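Side-chain contact in putative preprotein translocase, SecG subunit (Thermus thermophilus, PDB 5AWW), which probably takes part in protein export, as the small SecG subunit of the membrane-embedded Sec translocation channel: residues L24-K29 with G50-L55. Numbering follows the deposited sequence.
Sequences LVQEPK and GGLYRL. With OLC ((2R)-2,3-dihydroxypropyl (9Z)-octadec-9-enoate), chain M; OLC ((2R)-2,3-dihydroxypropyl (9Z)-octadec-9-enoate), chain L.
At the loop end of the SecG helical hairpin, where helix 3-25 stops and helix 50-72 starts, Gln-26 reaches across to the backbone of Leu-52. Its side chain, extended beyond CG (chi2 -172°), spans the gap between the two helix ends, whose CA atoms at Gln-26 and Leu-52 are 8.0 Å apart. Gln-26 NE2 donates a weak hydrogen bond to Leu-52 O at 3.2 Å, bent to 124° at the hydrogen. The amide nitrogen NE2 of Gln-26 also lies 3.5 Å from Leu-52 CB, the two side chains passing alongside one another in opposite senses. Glutamine suits this buried place because its amide offers both a donor and an acceptor: the firmer hold is on OE1, hydrogen-bonded to an aromatic side chain of another protein chain. Thr-56 OG1 is hydrogen-bonded to Leu-52 O and Tyr-53 O.

Beside this weak bond, Val-25 CG1 meets Leu-52 CD2 at 4.3 Å; Val-25, on the surface, and Leu-52, partly covered, are aliphatic and suit a site that probably faces lipid. Leu-52 also packs on Leu-22 of helix 3-25. With CG anti to the backbone N (chi1 173°), Tyr-53 carries its ring away from Gln-26 to meet an aromatic side chain of another protein chain. Its hydroxyl and the Arg-54 guanidinium lie against the alkyl chains of two bound monooleins; both residue types are common near membrane boundaries.

The inverse gamma turn centred on Gln-26 follows helix 3-25, and its side chain reaches the first turn of helix 50-72, in the two-helix hairpin characteristic of SecG.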
ATOM      1  N   LEU C  24      -6.436 -15.048 -13.395  1.00 44.89           N
ATOM      2  CA  LEU C  24      -5.580 -14.579 -14.482  1.00 45.16           C
ATOM      3  C   LEU C  24      -6.384 -14.162 -15.716  1.00 50.36           C
ATOM      4  O   LEU C  24      -6.056 -13.173 -16.369  1.00 49.81           O
ATOM      5  CB  LEU C  24      -4.563 -15.659 -14.861  1.00 45.20           C
ATOM      6  CG  LEU C  24      -3.390 -15.813 -13.891  1.00 39.90           C
ATOM      7  CD1 LEU C  24      -2.454 -16.929 -14.325  1.00 31.06           C
ATOM      8  CD2 LEU C  24      -2.640 -14.496 -13.773  1.00 38.26           C
ATOM      9  N   VAL C  25      -7.434 -14.917 -16.026  1.00 52.67           N
ATOM     10  CA  VAL C  25      -8.291 -14.617 -17.171  1.00 54.27           C
ATOM     11  C   VAL C  25      -9.033 -13.292 -16.988  1.00 58.06           C
ATOM     12  O   VAL C  25      -9.110 -12.482 -17.916  1.00 65.49           O
ATOM     13  CB  VAL C  25      -9.314 -15.750 -17.419  1.00 43.94           C
ATOM     14  CG1 VAL C  25     -10.456 -15.270 -18.303  1.00 47.60           C
ATOM     15  CG2 VAL C  25      -8.627 -16.957 -18.037  1.00 42.96           C
ATOM     16  N   GLN C  26      -9.570 -13.068 -15.793  1.00 51.68           N
ATOM     17  CA  GLN C  26     -10.287 -11.831 -15.508  1.00 47.91           C
ATOM     18  C   GLN C  26      -9.331 -10.647 -15.439  1.00 53.78           C
ATOM     19  O   GLN C  26      -9.006 -10.161 -14.356  1.00 61.16           O
ATOM     20  CB  GLN C  26     -11.071 -11.948 -14.201  1.00 45.28           C
ATOM     21  CG  GLN C  26     -12.110 -13.051 -14.199  1.00 46.03           C
ATOM     22  CD  GLN C  26     -12.990 -13.016 -12.969  1.00 51.38           C
ATOM     23  OE1 GLN C  26     -13.440 -11.951 -12.544  1.00 47.76           O
ATOM     24  NE2 GLN C  26     -13.238 -14.182 -12.385  1.00 52.59           N
ATOM     25  N   GLU C  27      -8.882 -10.192 -16.604  1.00 64.81           N
ATOM     26  CA  GLU C  27      -7.976  -9.055 -16.687  1.00 59.60           C
ATOM     27  C   GLU C  27      -8.731  -7.751 -16.465  1.00 63.78           C
ATOM     28  O   GLU C  27      -9.784  -7.530 -17.061  1.00 69.50           O
ATOM     29  CB  GLU C  27      -7.264  -9.034 -18.041  1.00 55.48           C
ATOM     30  CG  GLU C  27      -6.480 -10.298 -18.344  1.00 61.86           C
ATOM     31  CD  GLU C  27      -5.686 -10.202 -19.632  1.00 72.85           C
ATOM     32  OE1 GLU C  27      -5.511  -9.077 -20.143  1.00 78.52           O
ATOM     33  OE2 GLU C  27      -5.239 -11.255 -20.136  1.00 83.84           O
ATOM     34  N   PRO C  28      -8.195  -6.882 -15.595  1.00 72.87           N
ATOM     35  CA  PRO C  28      -8.836  -5.598 -15.292  1.00 88.28           C
ATOM     36  C   PRO C  28      -8.851  -4.652 -16.493  1.00 95.28           C
ATOM     37  O   PRO C  28      -7.906  -4.649 -17.284  1.00 99.08           O
ATOM     38  CB  PRO C  28      -7.966  -5.026 -14.163  1.00 73.99           C
ATOM     39  CG  PRO C  28      -7.216  -6.199 -13.613  1.00 57.84           C
ATOM     40  CD  PRO C  28      -6.988  -7.101 -14.780  1.00 57.61           C
ATOM     41  N   LYS C  29      -9.915  -3.864 -16.626  1.00100.35           N
ATOM     42  CA  LYS C  29      -9.986  -2.846 -17.668  1.00110.90           C
ATOM     43  C   LYS C  29      -9.072  -1.677 -17.305  1.00125.62           C
ATOM     44  O   LYS C  29      -9.388  -0.881 -16.420  1.00124.07           O
ATOM     45  CB  LYS C  29     -11.425  -2.365 -17.864  1.00103.80           C
ATOM     46  CG  LYS C  29     -12.410  -3.478 -18.190  1.00104.70           C
ATOM     47  CD  LYS C  29     -11.951  -4.292 -19.391  1.00111.19           C
ATOM     48  CE  LYS C  29     -12.880  -5.468 -19.654  1.00106.24           C
ATOM     49  NZ  LYS C  29     -12.444  -6.274 -20.827  1.00 81.82           N
ATOM     50  N   GLY C  50     -19.496 -11.834 -14.966  1.00 98.40           N
ATOM     51  CA  GLY C  50     -20.347 -12.126 -13.827  1.00 80.02           C
ATOM     52  C   GLY C  50     -20.372 -13.591 -13.439  1.00 70.69           C
ATOM     53  O   GLY C  50     -20.320 -13.928 -12.252  1.00 85.48           O
ATOM     54  N   GLY C  51     -20.459 -14.464 -14.439  1.00 70.81           N
ATOM     55  CA  GLY C  51     -20.446 -15.896 -14.201  1.00 62.02           C
ATOM     56  C   GLY C  51     -19.158 -16.327 -13.531  1.00 59.86           C
ATOM     57  O   GLY C  51     -19.165 -17.123 -12.588  1.00 55.78           O
ATOM     58  N   LEU C  52     -18.046 -15.781 -14.013  1.00 62.98           N
ATOM     59  CA  LEU C  52     -16.739 -16.074 -13.442  1.00 72.27           C
ATOM     60  C   LEU C  52     -16.536 -15.346 -12.116  1.00 60.43           C
ATOM     61  O   LEU C  52     -15.747 -15.781 -11.286  1.00 60.56           O
ATOM     62  CB  LEU C  52     -15.620 -15.703 -14.419  1.00 69.94           C
ATOM     63  CG  LEU C  52     -15.417 -16.560 -15.673  1.00 80.66           C
ATOM     64  CD1 LEU C  52     -16.481 -16.289 -16.731  1.00 93.57           C
ATOM     65  CD2 LEU C  52     -14.024 -16.341 -16.245  1.00 68.34           C
ATOM     66  N   TYR C  53     -17.239 -14.232 -11.926  1.00 57.46           N
ATOM     67  CA  TYR C  53     -17.228 -13.527 -10.646  1.00 55.17           C
ATOM     68  C   TYR C  53     -17.812 -14.429  -9.562  1.00 56.48           C
ATOM     69  O   TYR C  53     -17.161 -14.735  -8.552  1.00 62.78           O
ATOM     70  CB  TYR C  53     -18.022 -12.218 -10.738  1.00 56.09           C
ATOM     71  CG  TYR C  53     -18.210 -11.493  -9.420  1.00 57.54           C
ATOM     72  CD1 TYR C  53     -19.298 -11.770  -8.598  1.00 62.08           C
ATOM     73  CD2 TYR C  53     -17.310 -10.520  -9.006  1.00 59.49           C
ATOM     74  CE1 TYR C  53     -19.475 -11.109  -7.396  1.00 66.70           C
ATOM     75  CE2 TYR C  53     -17.480  -9.852  -7.804  1.00 58.19           C
ATOM     76  CZ  TYR C  53     -18.564 -10.150  -7.003  1.00 64.13           C
ATOM     77  OH  TYR C  53     -18.736  -9.488  -5.809  1.00 50.48           O
ATOM     78  N   ARG C  54     -19.050 -14.854  -9.790  1.00 55.68           N
ATOM     79  CA  ARG C  54     -19.763 -15.717  -8.860  1.00 58.06           C
ATOM     80  C   ARG C  54     -19.020 -17.043  -8.691  1.00 49.93           C
ATOM     81  O   ARG C  54     -18.959 -17.601  -7.587  1.00 48.74           O
ATOM     82  CB  ARG C  54     -21.196 -15.951  -9.351  1.00 53.99           C
ATOM     83  CG  ARG C  54     -22.202 -16.244  -8.247  1.00 69.18           C
ATOM     84  CD  ARG C  54     -23.559 -16.606  -8.835  1.00 78.67           C
ATOM     85  NE  ARG C  54     -23.425 -17.556  -9.937  1.00 96.94           N
ATOM     86  CZ  ARG C  54     -23.440 -18.878  -9.795  1.00 88.74           C
ATOM     87  NH1 ARG C  54     -23.591 -19.418  -8.593  1.00 73.82           N
ATOM     88  NH2 ARG C  54     -23.308 -19.660 -10.859  1.00 93.97           N
ATOM     89  N   LEU C  55     -18.443 -17.534  -9.786  1.00 43.39           N
ATOM     90  CA  LEU C  55     -17.684 -18.779  -9.749  1.00 48.68           C
ATOM     91  C   LEU C  55     -16.428 -18.643  -8.896  1.00 51.89           C
ATOM     92  O   LEU C  55     -16.060 -19.569  -8.172  1.00 51.75           O
ATOM     93  CB  LEU C  55     -17.305 -19.225 -11.162  1.00 31.17           C
ATOM     94  CG  LEU C  55     -16.538 -20.544 -11.256  1.00 33.60           C
ATOM     95  CD1 LEU C  55     -17.303 -21.663 -10.567  1.00 30.68           C
ATOM     96  CD2 LEU C  55     -16.260 -20.897 -12.705  1.00 38.03           C
TER
HETATM   97  C10 OLC M 103     -22.217 -22.685  -3.061  1.00 66.18           C
HETATM   98  C9  OLC M 103     -23.531 -22.665  -3.304  1.00 56.88           C
HETATM   99  C17 OLC M 103     -17.310 -28.101   1.423  1.00 47.37           C
HETATM  100  C11 OLC M 103     -21.649 -22.838  -1.663  1.00 66.34           C
HETATM  101  C8  OLC M 103     -23.975 -22.506  -4.739  1.00 53.78           C
HETATM  102  C16 OLC M 103     -17.310 -26.782   0.663  1.00 61.52           C
HETATM  103  C12 OLC M 103     -20.421 -23.747  -1.702  1.00 45.54           C
HETATM  104  C7  OLC M 103     -25.127 -23.447  -5.066  1.00 64.14           C
HETATM  105  C15 OLC M 103     -18.661 -26.088   0.782  1.00 77.91           C
HETATM  106  C13 OLC M 103     -20.137 -24.356  -0.330  1.00 59.22           C
HETATM  107  C6  OLC M 103     -25.168 -23.703  -6.571  1.00 77.15           C
HETATM  108  C14 OLC M 103     -18.762 -25.012  -0.291  1.00 67.39           C
HETATM  109  C5  OLC M 103     -25.406 -22.417  -7.363  1.00 70.95           C
HETATM  110  C4  OLC M 103     -25.173 -22.635  -8.860  1.00 71.07           C
HETATM  111  C3  OLC M 103     -25.735 -21.521  -9.756  1.00 88.74           C
HETATM  112  C18 OLC L 102     -13.964 -17.708   3.324  1.00 42.68           C
HETATM  113  C10 OLC L 102     -14.987 -11.432  -1.763  1.00 53.03           C
HETATM  114  C9  OLC L 102     -15.866 -10.631  -2.366  1.00 41.68           C
HETATM  115  C17 OLC L 102     -12.680 -16.923   3.156  1.00 50.46           C
HETATM  116  C11 OLC L 102     -15.313 -12.885  -1.495  1.00 57.16           C
HETATM  117  C8  OLC L 102     -17.211 -11.159  -2.806  1.00 58.25           C
HETATM  118  C16 OLC L 102     -12.894 -15.689   2.287  1.00 46.47           C
HETATM  119  C12 OLC L 102     -14.262 -13.794  -2.129  1.00 57.23           C
HETATM  120  C7  OLC L 102     -18.315 -10.180  -2.422  1.00 67.23           C
HETATM  121  C15 OLC L 102     -13.433 -16.059   0.907  1.00 48.65           C
HETATM  122  C13 OLC L 102     -14.113 -15.094  -1.341  1.00 46.74           C
HETATM  123  C6  OLC L 102     -19.681 -10.690  -2.873  1.00 42.21           C
HETATM  124  C14 OLC L 102     -13.654 -14.795   0.082  1.00 59.73           C